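Local coordinates for microcin B17-processing protein McbB (Escherichia coli str. K-12 substr. MG1655, PDB 6GRH) that is required to process the inactive microcin B17 precursor McbA into the active antibiotic peptide, and assembles with the partner protein McbC, at residues R155-F160 and T190-C195; L140-L145 and F178-V183; Q251-T256 and D264-S269; S171-E176 and G240-L245. All blocks are in the same frame, centred on the assembly; numbering follows the deposited sequence.

Overall arrangement
Following the chain from the N terminus, the first halves of contact 2 (140-145), contact 1 (155-160) and contact 4 (171-176) come one after another, on strand 139-144, helix 150-160 and strand 167-174, before any contact closes. Contact 2 closes first, at 178-183, then contact 1 at 190-195 and contact 4 at 240-245. These three therefore all cross one another and none nests. Together they tie the central mixed sheet to helices on both of its faces and to the zinc site. Contact 3 follows in series: it opens at 251-256, further along the helix used by contact 4, and closes a short loop at 264-269, beside residue Val-183 of contact 2.

Contact 1: R155-F160 and T190-C195; sequences RIYSKF and TPCHFC. With ZN (zinc ion), chain F.
Tyr-157 and His-193 cross at about a right angle, the phenol reaching the backbone of the histidine rather than its imidazole. The N-H of His-193 lies near the plane of the phenol ring, at its edge, and donates to Tyr-157 OH over 2.8 Å with a nearly straight N-H...O angle of 163°. The same hydroxyl is bonded to Gln-170 OE1, so two partners fix the ring's far end. Close behind the bond, His-193 CB is 3.2 Å from Tyr-157 OH. Holding CG anti to the backbone N (chi1 170°), His-193 swings its imidazole away from the phenol, and the ring is anchored by Asp-181 at ND1 and by Tyr-148 at NE2.

The amide used here belongs to the first turn of helix 193-204, whose N-cap is Cys-192. Cys-192 and Cys-195 are the CxxC pair of a four-cysteine zinc site, completed by Cys-290 and Cys-292. The SG of Cys-192 and the SG of Cys-195 each bind the zinc ion at 2.3 Å. Cys-192 meets two neighbours at once: its CB packs 3.9 Å from CE2 of Tyr-157, while a chi1 of 83° turns SG to the metal.

Phe-194 approaches the phenol obliquely, its CE2 lying 4.3 Å from CE2 of Tyr-157. One face of the Phe-194 ring receives CD2 of its neighbour His-193, 3.7 Å above the plane and displaced toward the rim. Ile-156 and Phe-160 turn from this site to Phe-168, mooring helix 150-160 on the sheet.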
# COMPACT_ATOMS: atom_id res chain seq x y z
N ARG B 155 -7.29 29.23 10.65
CA ARG B 155 -8.28 30.23 11.09
C ARG B 155 -9.71 29.63 11.20
O ARG B 155 -10.41 29.87 12.18
CB ARG B 155 -8.30 31.40 10.10
CG ARG B 155 -9.35 32.48 10.40
CD ARG B 155 -9.60 33.33 9.17
NE ARG B 155 -10.76 34.22 9.31
CZ ARG B 155 -11.40 34.80 8.30
NH1 ARG B 155 -11.02 34.61 7.04
NH2 ARG B 155 -12.45 35.59 8.54
N ILE B 156 -10.12 28.87 10.18
CA ILE B 156 -11.45 28.26 10.17
C ILE B 156 -11.61 27.22 11.29
O ILE B 156 -12.64 27.17 12.00
CB ILE B 156 -11.78 27.66 8.76
CG1 ILE B 156 -11.83 28.75 7.68
CG2 ILE B 156 -13.10 26.91 8.78
CD1 ILE B 156 -12.81 29.89 7.96
N TYR B 157 -10.59 26.39 11.48
CA TYR B 157 -10.59 25.45 12.60
C TYR B 157 -10.65 26.18 13.95
O TYR B 157 -11.41 25.78 14.83
CB TYR B 157 -9.39 24.50 12.54
CG TYR B 157 -9.46 23.37 11.52
CD1 TYR B 157 -10.57 23.15 10.67
CD2 TYR B 157 -8.39 22.48 11.41
CE1 TYR B 157 -10.59 22.09 9.75
CE2 TYR B 157 -8.40 21.44 10.50
CZ TYR B 157 -9.50 21.24 9.68
OH TYR B 157 -9.49 20.17 8.81
N SER B 158 -9.83 27.22 14.09
CA SER B 158 -9.74 27.98 15.32
C SER B 158 -11.10 28.58 15.70
O SER B 158 -11.51 28.51 16.84
CB SER B 158 -8.68 29.06 15.17
OG SER B 158 -8.57 29.79 16.34
N LYS B 159 -11.80 29.12 14.72
CA LYS B 159 -13.14 29.68 14.93
C LYS B 159 -14.24 28.64 15.21
O LYS B 159 -15.07 28.85 16.08
CB LYS B 159 -13.54 30.52 13.73
CG LYS B 159 -12.71 31.79 13.60
CD LYS B 159 -12.89 32.50 12.26
CE LYS B 159 -14.35 32.83 11.97
NZ LYS B 159 -15.03 33.53 13.10
N PHE B 160 -14.23 27.52 14.49
CA PHE B 160 -15.42 26.63 14.48
C PHE B 160 -15.31 25.23 15.09
O PHE B 160 -16.36 24.61 15.29
CB PHE B 160 -15.97 26.55 13.06
CG PHE B 160 -16.33 27.89 12.49
CD1 PHE B 160 -17.21 28.74 13.16
CD2 PHE B 160 -15.79 28.32 11.29
CE1 PHE B 160 -17.53 29.99 12.65
CE2 PHE B 160 -16.11 29.56 10.76
CZ PHE B 160 -16.98 30.40 11.44
N THR B 190 -12.26 11.84 13.56
CA THR B 190 -11.66 11.57 12.25
C THR B 190 -10.53 12.57 11.92
O THR B 190 -10.51 13.68 12.48
CB THR B 190 -12.70 11.63 11.11
OG1 THR B 190 -13.36 12.89 11.12
CG2 THR B 190 -13.74 10.53 11.26
N PRO B 191 -9.60 12.19 11.01
CA PRO B 191 -8.45 13.05 10.71
C PRO B 191 -8.80 14.35 10.03
O PRO B 191 -9.65 14.39 9.17
CB PRO B 191 -7.59 12.19 9.77
CG PRO B 191 -7.99 10.79 10.06
CD PRO B 191 -9.47 10.88 10.34
N CYS B 192 -8.05 15.38 10.40
CA CYS B 192 -8.24 16.71 9.93
C CYS B 192 -7.50 16.96 8.61
O CYS B 192 -6.87 16.07 8.07
CB CYS B 192 -7.77 17.67 11.03
SG CYS B 192 -5.99 17.97 11.07
N HIS B 193 -7.65 18.16 8.08
CA HIS B 193 -6.94 18.56 6.87
C HIS B 193 -5.42 18.33 6.90
O HIS B 193 -4.83 17.89 5.91
CB HIS B 193 -7.13 20.03 6.63
CG HIS B 193 -6.25 20.57 5.57
ND1 HIS B 193 -6.39 20.23 4.24
CD2 HIS B 193 -5.21 21.45 5.63
CE1 HIS B 193 -5.47 20.86 3.53
NE2 HIS B 193 -4.75 21.62 4.35
N PHE B 194 -4.80 18.66 8.02
CA PHE B 194 -3.33 18.56 8.13
C PHE B 194 -2.89 17.09 8.09
O PHE B 194 -1.87 16.76 7.49
CB PHE B 194 -2.83 19.38 9.33
CG PHE B 194 -3.09 20.85 9.16
CD1 PHE B 194 -2.38 21.58 8.21
CD2 PHE B 194 -4.13 21.47 9.84
CE1 PHE B 194 -2.67 22.90 7.97
CE2 PHE B 194 -4.41 22.82 9.63
CZ PHE B 194 -3.69 23.53 8.69
N CYS B 195 -3.72 16.20 8.64
CA CYS B 195 -3.51 14.78 8.47
C CYS B 195 -3.48 14.36 6.99
O CYS B 195 -2.67 13.51 6.60
CB CYS B 195 -4.55 13.96 9.25
SG CYS B 195 -4.40 14.09 11.04
ZN ZN F . -4.92 16.14 12.03

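Contact 2: L140-L145 and F178-V183; sequences LIWLHL and FRIDGV
Trp-142 and Ile-180 form the middle of three side-chain pairs: CG2 of Ile-180 sits 3.8 Å from CH2 of Trp-142 and equally near its CZ2, reaching the benzene end of the indole obliquely. This methyl branch is anti to the backbone N, while CG1 lies beside that nitrogen (chi1 -59°). On one flank His-144 and Phe-178 meet rim to rim, with CE1 of Phe-178 at the edge of the imidazole, 3.7 Å from CE1 of His-144. Their planes are inclined at 71° and their centroids stand 5.8 Å apart, so neither ring lies over the face of the other. On the other flank the touch is looser, with CD1 of Leu-140 4.5 Å from CG1 of Val-183.

The segments run almost antiparallel, 162° apart, yet their nearest CA atoms, such as those of His-144 and Ile-180, remain 8.9 Å from each other. Strand 167-174 runs between them in the mixed sheet. Together with 122-127, 97-102 and 139-144, in that order across the sheet, it makes up a parallel, Rossmann-like part, consistent with an E1-like fold.

That intervening strand also supplies the second shell. Ser-171 OG is hydrogen-bonded to both Trp-142 NE1 and His-144 ND1, which steadies the rotation of the two rings, and Ile-169 packs on both Trp-142 and Ile-180. Helix 236-254 covers Leu-140 and Trp-142 through Leu-250, with Ile-246 and Arg-249 also on the tryptophan. Ile-141 and Leu-143 point to the sheet's other face, under helix 150-160.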
# COMPACT_ATOMS: atom_id res chain seq x y z
N LEU B 140 -22.19 21.24 8.50
CA LEU B 140 -21.03 20.81 7.72
C LEU B 140 -20.42 22.04 7.03
O LEU B 140 -21.10 22.74 6.28
CB LEU B 140 -21.41 19.77 6.69
CG LEU B 140 -20.33 19.21 5.74
CD1 LEU B 140 -19.25 18.47 6.50
CD2 LEU B 140 -20.97 18.31 4.71
N ILE B 141 -19.16 22.32 7.31
CA ILE B 141 -18.46 23.43 6.70
C ILE B 141 -17.57 22.90 5.58
O ILE B 141 -16.59 22.17 5.85
CB ILE B 141 -17.63 24.22 7.74
CG1 ILE B 141 -18.52 24.71 8.88
CG2 ILE B 141 -16.87 25.35 7.06
CD1 ILE B 141 -17.79 25.42 10.00
N TRP B 142 -17.88 23.29 4.34
CA TRP B 142 -17.05 22.99 3.20
C TRP B 142 -16.15 24.19 2.91
O TRP B 142 -16.64 25.25 2.57
CB TRP B 142 -17.89 22.66 1.96
CG TRP B 142 -17.06 22.03 0.87
CD1 TRP B 142 -15.96 22.59 0.24
CD2 TRP B 142 -17.20 20.72 0.32
NE1 TRP B 142 -15.45 21.72 -0.68
CE2 TRP B 142 -16.16 20.56 -0.64
CE3 TRP B 142 -18.10 19.68 0.52
CZ2 TRP B 142 -15.99 19.39 -1.38
CZ3 TRP B 142 -17.94 18.51 -0.21
CH2 TRP B 142 -16.89 18.37 -1.15
N LEU B 143 -14.83 24.01 3.06
CA LEU B 143 -13.87 25.06 2.74
C LEU B 143 -13.18 24.75 1.42
O LEU B 143 -12.47 23.76 1.34
CB LEU B 143 -12.85 25.19 3.85
CG LEU B 143 -11.66 26.13 3.68
CD1 LEU B 143 -12.09 27.58 3.44
CD2 LEU B 143 -10.77 26.01 4.92
N HIS B 144 -13.39 25.58 0.40
CA HIS B 144 -12.83 25.34 -0.91
C HIS B 144 -11.87 26.48 -1.23
O HIS B 144 -12.27 27.64 -1.25
CB HIS B 144 -13.92 25.24 -1.97
CG HIS B 144 -13.40 25.15 -3.37
ND1 HIS B 144 -12.79 24.02 -3.85
CD2 HIS B 144 -13.34 26.07 -4.35
CE1 HIS B 144 -12.40 24.24 -5.09
NE2 HIS B 144 -12.75 25.46 -5.44
N LEU B 145 -10.60 26.13 -1.51
CA LEU B 145 -9.56 27.10 -1.83
C LEU B 145 -8.89 26.85 -3.18
O LEU B 145 -8.34 25.76 -3.40
CB LEU B 145 -8.48 27.07 -0.74
CG LEU B 145 -8.96 27.44 0.66
CD1 LEU B 145 -7.85 27.29 1.68
CD2 LEU B 145 -9.49 28.87 0.67
N PHE B 178 -7.15 17.56 -7.96
CA PHE B 178 -8.14 18.19 -7.08
C PHE B 178 -8.32 17.22 -5.90
O PHE B 178 -8.59 16.04 -6.08
CB PHE B 178 -9.42 18.43 -7.85
CG PHE B 178 -10.52 19.06 -7.02
CD1 PHE B 178 -10.29 20.19 -6.27
CD2 PHE B 178 -11.78 18.47 -6.98
CE1 PHE B 178 -11.29 20.75 -5.50
CE2 PHE B 178 -12.79 19.03 -6.22
CZ PHE B 178 -12.55 20.17 -5.47
N ARG B 179 -8.15 17.73 -4.70
CA ARG B 179 -8.25 16.94 -3.47
C ARG B 179 -9.47 17.32 -2.67
O ARG B 179 -9.71 18.51 -2.43
CB ARG B 179 -7.03 17.20 -2.59
CG ARG B 179 -5.72 16.85 -3.25
CD ARG B 179 -5.57 15.36 -3.34
NE ARG B 179 -4.30 15.01 -3.98
CZ ARG B 179 -3.73 13.81 -3.95
NH1 ARG B 179 -4.26 12.80 -3.27
NH2 ARG B 179 -2.58 13.65 -4.59
N ILE B 180 -10.23 16.34 -2.23
CA ILE B 180 -11.29 16.58 -1.29
C ILE B 180 -10.92 15.74 -0.07
O ILE B 180 -10.87 14.51 -0.15
CB ILE B 180 -12.67 16.16 -1.82
CG1 ILE B 180 -13.02 16.93 -3.11
CG2 ILE B 180 -13.73 16.37 -0.73
CD1 ILE B 180 -14.24 16.38 -3.80
N ASP B 181 -10.68 16.39 1.06
CA ASP B 181 -10.33 15.66 2.26
C ASP B 181 -11.52 14.84 2.75
O ASP B 181 -12.68 15.12 2.43
CB ASP B 181 -9.86 16.60 3.38
CG ASP B 181 -8.55 17.28 3.08
OD1 ASP B 181 -7.79 16.80 2.18
OD2 ASP B 181 -8.28 18.31 3.77
N GLY B 182 -11.22 13.81 3.52
CA GLY B 182 -12.24 13.14 4.30
C GLY B 182 -12.92 14.11 5.24
O GLY B 182 -12.41 15.18 5.54
N VAL B 183 -14.06 13.70 5.76
CA VAL B 183 -14.80 14.55 6.65
C VAL B 183 -14.05 14.60 7.97
O VAL B 183 -13.76 13.56 8.55
CB VAL B 183 -16.21 14.01 6.91
CG1 VAL B 183 -16.92 14.91 7.92
CG2 VAL B 183 -17.01 13.96 5.62

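Contact 3: Q251-T256 and D264-S269; sequences QELTGT and DNFMSS
Phe-266 meets Leu-253 and the backbone of Glu-252 at the end of helix 236-254. Ahead of it, OD2 of Asp-264 forms a salt bridge with Arg-203 of a McbC chain. At Phe-266 a chi1 of -180° extends the ring to the helix. CD2 of Leu-253 lies over one face in a CH-pi contact, 4.2 Å from the centroid of the Phe-266 ring and 27° off its normal. The carbonyl of Glu-252 comes to the ring edge instead, its O 3.5 Å from CE1 of Phe-266 and near the ring plane. Arg-249 joins the two segments, binding Phe-266 O and forming a salt bridge with Glu-252 OE1, and at the next residue Met-267 O accepts the N-H of Val-183. Ser-269 then begins strand 269-273.

Facing this loop, Gln-251 braces the chain leaving the helix: its NE2 donates to Thr-256 O over 2.9 Å. The arrangement is a helix-to-loop junction at the McbB-McbC interface, where Arg-41 of another McbC chain bonds to the carbonyls of Glu-252 and Gly-255 and Phe-38 of that chain stacks edge-to-face with Phe-266.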
# COMPACT_ATOMS: atom_id res chain seq x y z
N GLN B 251 -23.92 15.75 -1.90
CA GLN B 251 -25.10 14.92 -2.12
C GLN B 251 -24.98 13.57 -1.41
O GLN B 251 -25.93 13.18 -0.71
CB GLN B 251 -25.37 14.77 -3.61
CG GLN B 251 -26.62 13.98 -3.93
CD GLN B 251 -27.00 14.05 -5.39
OE1 GLN B 251 -26.31 14.67 -6.21
NE2 GLN B 251 -28.16 13.51 -5.71
N GLU B 252 -23.81 12.92 -1.51
CA GLU B 252 -23.58 11.67 -0.81
C GLU B 252 -23.79 11.79 0.69
O GLU B 252 -24.37 10.90 1.31
CB GLU B 252 -22.14 11.15 -0.99
CG GLU B 252 -21.84 10.59 -2.34
CD GLU B 252 -20.33 10.37 -2.57
OE1 GLU B 252 -19.52 10.44 -1.61
OE2 GLU B 252 -19.97 10.12 -3.74
N LEU B 253 -23.28 12.88 1.24
CA LEU B 253 -23.26 13.09 2.69
C LEU B 253 -24.57 13.61 3.26
O LEU B 253 -24.98 13.14 4.33
CB LEU B 253 -22.14 14.07 3.08
CG LEU B 253 -20.71 13.52 2.85
CD1 LEU B 253 -19.71 14.66 2.88
CD2 LEU B 253 -20.36 12.48 3.89
N THR B 254 -25.20 14.56 2.57
CA THR B 254 -26.37 15.29 3.11
C THR B 254 -27.56 15.38 2.17
O THR B 254 -28.59 15.91 2.56
CB THR B 254 -26.00 16.76 3.47
OG1 THR B 254 -25.63 17.49 2.28
CG2 THR B 254 -24.87 16.80 4.48
N GLY B 255 -27.44 14.92 0.93
CA GLY B 255 -28.48 15.18 -0.06
C GLY B 255 -29.27 13.93 -0.42
O GLY B 255 -29.34 12.95 0.34
N THR B 256 -29.88 13.97 -1.59
CA THR B 256 -30.66 12.83 -2.07
C THR B 256 -29.69 11.72 -2.49
O THR B 256 -28.98 11.84 -3.50
CB THR B 256 -31.54 13.26 -3.25
OG1 THR B 256 -32.45 14.25 -2.79
CG2 THR B 256 -32.28 12.08 -3.87
N ASP B 264 -17.09 1.39 5.01
CA ASP B 264 -15.63 1.51 5.11
C ASP B 264 -14.98 2.65 4.33
O ASP B 264 -13.76 2.81 4.43
CB ASP B 264 -14.91 0.17 4.83
CG ASP B 264 -14.85 -0.23 3.32
OD1 ASP B 264 -15.18 0.57 2.42
OD2 ASP B 264 -14.46 -1.41 3.06
N ASN B 265 -15.75 3.38 3.52
CA ASN B 265 -15.18 4.48 2.74
C ASN B 265 -16.09 5.69 2.59
O ASN B 265 -15.78 6.57 1.79
CB ASN B 265 -14.78 3.96 1.35
CG ASN B 265 -15.97 3.41 0.57
OD1 ASN B 265 -15.96 2.25 0.12
ND2 ASN B 265 -17.00 4.22 0.42
N PHE B 266 -17.19 5.75 3.35
CA PHE B 266 -18.16 6.85 3.26
C PHE B 266 -17.59 8.22 3.69
O PHE B 266 -17.87 9.24 3.07
CB PHE B 266 -19.37 6.50 4.15
CG PHE B 266 -20.46 7.53 4.16
CD1 PHE B 266 -21.10 7.88 2.99
CD2 PHE B 266 -20.85 8.13 5.35
CE1 PHE B 266 -22.13 8.81 3.00
CE2 PHE B 266 -21.88 9.07 5.36
CZ PHE B 266 -22.51 9.41 4.18
N MET B 267 -16.76 8.25 4.72
CA MET B 267 -16.19 9.53 5.14
C MET B 267 -14.78 9.79 4.63
O MET B 267 -14.14 10.74 5.07
CB MET B 267 -16.25 9.63 6.64
CG MET B 267 -17.68 9.77 7.12
SD MET B 267 -17.75 9.85 8.90
CE MET B 267 -16.69 11.24 9.26
N SER B 268 -14.30 8.95 3.70
CA SER B 268 -12.92 9.06 3.24
C SER B 268 -12.65 10.16 2.21
O SER B 268 -13.56 10.71 1.58
CB SER B 268 -12.48 7.71 2.65
OG SER B 268 -12.60 6.73 3.64
N SER B 269 -11.36 10.45 2.02
CA SER B 269 -10.91 11.43 1.06
C SER B 269 -11.22 10.96 -0.38
O SER B 269 -11.29 9.77 -0.63
CB SER B 269 -9.41 11.69 1.20
OG SER B 269 -8.68 10.58 0.70

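Contact 4: S171-E176 and G240-L245; sequences SYYLKE and GFSYHL
Tyr-173 and Ser-242 join strand to helix through their hydroxyls, Tyr-173 OH lying 2.7 Å from Ser-242 OG in a hydrogen bond. The serine oxygen comes in at the ring edge, near the plane of the phenol, and on the CE1 side, for OG of Ser-242 is 3.5 Å from CE1 of Tyr-173. Both side chains take the same first torsion: CG of Tyr-173 (chi1 -60°) and OG of Ser-242 (chi1 -63°) each stand anti to their carbonyl carbon. In the serine this brings OG back along its own helix, where it is also hydrogen-bonded to Glu-238 O, one turn earlier. Ser-242 CB follows the oxygen to within 3.2 Å of Tyr-173 OH. The serine is short and already starts toward the strand, whereas the tyrosine spans the gap with the full length of its ring.

Strands 167-174 and 177-180 make a hairpin here, with Lys-175, at positive phi, and Glu-176 at the corner of a type II' turn, and Tyr-172 projects from the other face of the sheet. Phe-178, on the second strand, meets the ring of Tyr-173 with its plane tilted about 35° and touches Ser-242 too, so it fills the angle between sheet and helix.

Helix 236-254 also faces a second copy of this protein: His-244 bonds through ND1 to Ser-237 of that subunit, and the two Phe-241 rings meet nearly parallel across the dimer.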
# COMPACT_ATOMS: atom_id res chain seq x y z
N SER B 171 -11.31 21.37 0.38
CA SER B 171 -10.94 21.05 -0.99
C SER B 171 -9.98 22.09 -1.56
O SER B 171 -10.02 23.25 -1.20
CB SER B 171 -12.19 20.84 -1.87
OG SER B 171 -12.93 22.02 -2.01
N TYR B 172 -9.07 21.63 -2.40
CA TYR B 172 -7.90 22.41 -2.80
C TYR B 172 -7.18 21.62 -3.92
O TYR B 172 -7.55 20.47 -4.20
CB TYR B 172 -6.95 22.68 -1.59
CG TYR B 172 -6.56 21.42 -0.87
CD1 TYR B 172 -7.39 20.86 0.09
CD2 TYR B 172 -5.40 20.74 -1.21
CE1 TYR B 172 -7.05 19.68 0.72
CE2 TYR B 172 -5.06 19.56 -0.60
CZ TYR B 172 -5.88 19.04 0.36
OH TYR B 172 -5.56 17.86 0.95
N TYR B 173 -6.18 22.25 -4.52
CA TYR B 173 -5.48 21.70 -5.65
C TYR B 173 -4.04 21.44 -5.28
O TYR B 173 -3.43 22.20 -4.56
CB TYR B 173 -5.59 22.62 -6.85
CG TYR B 173 -7.03 22.84 -7.27
CD1 TYR B 173 -7.64 22.03 -8.22
CD2 TYR B 173 -7.80 23.85 -6.67
CE1 TYR B 173 -8.97 22.22 -8.59
CE2 TYR B 173 -9.13 24.06 -7.03
CZ TYR B 173 -9.72 23.23 -7.99
OH TYR B 173 -11.04 23.43 -8.33
N LEU B 174 -3.50 20.33 -5.75
CA LEU B 174 -2.12 19.96 -5.49
C LEU B 174 -1.61 19.32 -6.75
O LEU B 174 -2.17 18.31 -7.18
CB LEU B 174 -2.01 18.99 -4.32
CG LEU B 174 -0.62 18.38 -4.04
CD1 LEU B 174 0.39 19.47 -3.75
CD2 LEU B 174 -0.74 17.40 -2.89
N LYS B 175 -0.60 19.96 -7.33
CA LYS B 175 0.03 19.55 -8.59
C LYS B 175 -1.02 19.45 -9.70
O LYS B 175 -1.60 20.47 -10.06
CB LYS B 175 0.85 18.27 -8.36
CG LYS B 175 2.02 18.55 -7.41
CD LYS B 175 2.98 17.37 -7.38
CE LYS B 175 4.22 17.68 -6.56
NZ LYS B 175 5.37 16.89 -7.09
N GLU B 176 -1.32 18.25 -10.21
CA GLU B 176 -2.36 18.10 -11.24
C GLU B 176 -3.64 17.48 -10.67
O GLU B 176 -4.44 16.95 -11.44
CB GLU B 176 -1.81 17.25 -12.39
CG GLU B 176 -0.63 17.88 -13.08
CD GLU B 176 0.02 16.99 -14.13
OE1 GLU B 176 0.13 15.76 -13.91
OE2 GLU B 176 0.44 17.55 -15.17
N GLY B 240 -15.36 23.46 -13.54
CA GLY B 240 -16.65 22.75 -13.76
C GLY B 240 -16.64 21.33 -13.24
O GLY B 240 -17.56 20.88 -12.56
N PHE B 241 -15.55 20.63 -13.53
CA PHE B 241 -15.30 19.28 -13.02
C PHE B 241 -15.29 19.28 -11.50
O PHE B 241 -15.99 18.48 -10.88
CB PHE B 241 -13.94 18.82 -13.58
CG PHE B 241 -13.57 17.40 -13.27
CD1 PHE B 241 -14.06 16.33 -14.03
CD2 PHE B 241 -12.66 17.12 -12.27
CE1 PHE B 241 -13.67 15.01 -13.77
CE2 PHE B 241 -12.26 15.82 -12.01
CZ PHE B 241 -12.77 14.76 -12.75
N SER B 242 -14.54 20.21 -10.93
CA SER B 242 -14.47 20.39 -9.46
C SER B 242 -15.85 20.66 -8.85
O SER B 242 -16.23 20.07 -7.85
CB SER B 242 -13.54 21.56 -9.12
OG SER B 242 -12.21 21.31 -9.55
N TYR B 243 -16.59 21.55 -9.50
CA TYR B 243 -17.96 21.91 -9.09
C TYR B 243 -18.86 20.68 -9.00
O TYR B 243 -19.58 20.50 -8.01
CB TYR B 243 -18.52 22.91 -10.09
CG TYR B 243 -19.82 23.60 -9.79
CD1 TYR B 243 -19.89 24.62 -8.84
CD2 TYR B 243 -20.97 23.30 -10.52
CE1 TYR B 243 -21.08 25.30 -8.61
CE2 TYR B 243 -22.18 23.98 -10.30
CZ TYR B 243 -22.22 24.99 -9.34
OH TYR B 243 -23.39 25.66 -9.10
N HIS B 244 -18.81 19.83 -10.02
CA HIS B 244 -19.58 18.60 -10.00
C HIS B 244 -19.16 17.65 -8.88
O HIS B 244 -20.03 17.06 -8.21
CB HIS B 244 -19.49 17.92 -11.36
CG HIS B 244 -20.41 16.75 -11.50
ND1 HIS B 244 -21.79 16.87 -11.42
CD2 HIS B 244 -20.14 15.44 -11.68
CE1 HIS B 244 -22.32 15.67 -11.55
NE2 HIS B 244 -21.35 14.79 -11.72
N LEU B 245 -17.85 17.46 -8.68
CA LEU B 245 -17.37 16.61 -7.59
C LEU B 245 -17.78 17.09 -6.19
O LEU B 245 -18.14 16.27 -5.34
CB LEU B 245 -15.85 16.42 -7.66
CG LEU B 245 -15.33 15.50 -8.75
CD1 LEU B 245 -13.80 15.44 -8.69
CD2 LEU B 245 -15.85 14.10 -8.59